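Suppressor protein MPT5 (Saccharomyces cerevisiae, PDB 5BZ5) binds 3'-UTR sites in target mRNAs, among them HO mRNA, through its Pumilio homology domain, regulating gene expression after transcription. Local coordinates at residues Ser128-Val133 with Gln167-Thr172. Sequence-based numbering, arbitrary orientation.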
loop_
_atom_site.group_PDB
_atom_site.type_symbol
_atom_site.label_atom_id
_atom_site.label_comp_id
_atom_site.label_asym_id
_atom_site.label_seq_id
_atom_site.Cartn_x
_atom_site.Cartn_y
_atom_site.Cartn_z
ATOM N N SER A 128 21.564 -3.589 2.441
ATOM C CA SER A 128 21.251 -4.727 1.579
ATOM C C SER A 128 19.755 -4.824 1.303
ATOM O O SER A 128 18.946 -4.229 2.016
ATOM C CB SER A 128 21.745 -6.031 2.211
ATOM O OG SER A 128 20.964 -6.383 3.337
ATOM N N ILE A 129 19.397 -5.579 0.265
ATOM C CA ILE A 129 17.997 -5.780 -0.102
ATOM C C ILE A 129 17.203 -6.380 1.055
ATOM O O ILE A 129 16.083 -5.957 1.338
ATOM C CB ILE A 129 17.859 -6.677 -1.350
ATOM C CG1 ILE A 129 18.264 -5.905 -2.606
ATOM C CG2 ILE A 129 16.435 -7.180 -1.500
ATOM C CD1 ILE A 129 18.098 -6.697 -3.876
ATOM N N GLU A 130 17.796 -7.349 1.740
ATOM C CA GLU A 130 17.115 -7.998 2.852
ATOM C C GLU A 130 16.916 -7.052 4.033
ATOM O O GLU A 130 16.080 -7.298 4.900
ATOM C CB GLU A 130 17.851 -9.272 3.276
ATOM C CG GLU A 130 17.873 -10.346 2.193
ATOM C CD GLU A 130 16.483 -10.668 1.652
ATOM O OE1 GLU A 130 15.561 -10.893 2.465
ATOM O OE2 GLU A 130 16.307 -10.693 0.413
ATOM N N GLN A 131 17.676 -5.962 4.058
ATOM C CA GLN A 131 17.489 -4.939 5.082
ATOM C C GLN A 131 16.378 -3.967 4.695
ATOM O O GLN A 131 15.623 -3.500 5.549
ATOM C CB GLN A 131 18.797 -4.193 5.355
ATOM C CG GLN A 131 19.819 -5.019 6.111
ATOM C CD GLN A 131 21.112 -4.270 6.341
ATOM O OE1 GLN A 131 21.582 -3.541 5.469
ATOM N NE2 GLN A 131 21.694 -4.440 7.525
ATOM N N VAL A 132 16.282 -3.670 3.402
ATOM C CA VAL A 132 15.186 -2.857 2.890
ATOM C C VAL A 132 13.860 -3.568 3.129
ATOM O O VAL A 132 12.902 -2.964 3.616
ATOM C CB VAL A 132 15.335 -2.575 1.389
ATOM C CG1 VAL A 132 14.150 -1.767 0.892
ATOM C CG2 VAL A 132 16.628 -1.835 1.115
ATOM N N VAL A 133 13.815 -4.854 2.782
ATOM C CA VAL A 133 12.632 -5.678 3.014
ATOM C C VAL A 133 12.270 -5.666 4.494
ATOM O O VAL A 133 11.098 -5.569 4.861
ATOM C CB VAL A 133 12.848 -7.133 2.542
ATOM C CG1 VAL A 133 11.644 -8.000 2.894
ATOM C CG2 VAL A 133 13.109 -7.171 1.046
ATOM N N GLN A 167 13.589 -11.893 -6.247
ATOM C CA GLN A 167 13.112 -13.246 -5.971
ATOM C C GLN A 167 11.633 -13.256 -5.610
ATOM O O GLN A 167 10.794 -12.802 -6.386
ATOM C CB GLN A 167 13.939 -13.900 -4.860
ATOM C CG GLN A 167 15.424 -14.013 -5.178
ATOM C CD GLN A 167 16.192 -14.748 -4.097
ATOM O OE1 GLN A 167 15.632 -15.576 -3.377
ATOM N NE2 GLN A 167 17.482 -14.445 -3.971
ATOM N N ASN A 168 11.321 -13.755 -4.419
ATOM C CA ASN A 168 9.936 -13.838 -3.971
ATOM C C ASN A 168 9.599 -12.852 -2.852
ATOM O O ASN A 168 8.671 -13.086 -2.073
ATOM C CB ASN A 168 9.596 -15.266 -3.529
ATOM C CG ASN A 168 10.356 -15.689 -2.289
ATOM O OD1 ASN A 168 11.488 -15.260 -2.064
ATOM N ND2 ASN A 168 9.734 -16.533 -1.471
ATOM N N ASN A 169 10.341 -11.749 -2.781
ATOM C CA ASN A 169 10.104 -10.747 -1.743
ATOM C C ASN A 169 8.726 -10.097 -1.824
ATOM O O ASN A 169 8.252 -9.509 -0.853
ATOM C CB ASN A 169 11.194 -9.676 -1.752
ATOM C CG ASN A 169 12.531 -10.205 -1.281
ATOM O OD1 ASN A 169 12.605 -11.226 -0.594
ATOM N ND2 ASN A 169 13.601 -9.508 -1.645
ATOM N N ILE A 170 8.081 -10.213 -2.979
ATOM C CA ILE A 170 6.726 -9.702 -3.135
ATOM C C ILE A 170 5.767 -10.424 -2.189
ATOM O O ILE A 170 4.809 -9.831 -1.702
ATOM C CB ILE A 170 6.232 -9.811 -4.595
ATOM C CG1 ILE A 170 4.839 -9.197 -4.738
ATOM C CG2 ILE A 170 6.227 -11.256 -5.064
ATOM C CD1 ILE A 170 4.779 -7.754 -4.322
ATOM N N ILE A 171 6.036 -11.697 -1.915
ATOM C CA ILE A 171 5.209 -12.453 -0.981
ATOM C C ILE A 171 5.479 -12.011 0.452
ATOM O O ILE A 171 4.550 -11.721 1.209
ATOM C CB ILE A 171 5.436 -13.965 -1.111
ATOM C CG1 ILE A 171 4.909 -14.458 -2.457
ATOM C CG2 ILE A 171 4.738 -14.702 0.016
ATOM C CD1 ILE A 171 5.045 -15.942 -2.646
ATOM N N THR A 172 6.760 -11.947 0.805
ATOM C CA THR A 172 7.198 -11.522 2.133
ATOM C C THR A 172 6.612 -10.169 2.527
ATOM O O THR A 172 6.278 -9.937 3.691
ATOM C CB THR A 172 8.731 -11.426 2.201
ATOM O OG1 THR A 172 9.312 -12.626 1.674
ATOM C CG2 THR A 172 9.197 -11.223 3.637
#
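The side-chain amide nitrogen ND2 of N169 donates a hydrogen bond to the carbonyl of A163 while side chains of I129, E130 and V133 gather round it. The contact joins Pumilio repeats 4 and 5, whose helices 129-137 and 169-174 lie side by side in the curved helical stack of the Pumilio homology domain; the nearest atom of the contact is about 11 Å from the bound RNA. I129 CG2 and V133 CG2, one helical turn apart, lie 3.7 Å and 3.6 Å from N169 ND2, and asparagine suits this buried place because its short amide packs against methyls yet still supplies a donor. E130 bends at chi2 (-53°), bringing OE2 to 3.6 Å from N169 ND2 without a hydrogen bond; the carboxylate and amide planes are 56° apart. With a leucine in place of N169, the A163 carbonyl would probably lose its amide donor, and the tie to helix 158-164 with it. S128 N-caps helix 129-137 in a capping box with Q131: S128 N donates to Q131 OE1 at 3.0 Å, and Q131 N returns a weak bond to S128 OG. Branching at CB suits V133 to two neighbours: CG2 faces the amide, while CG1 meets T172 CG2 at 4.1 Å.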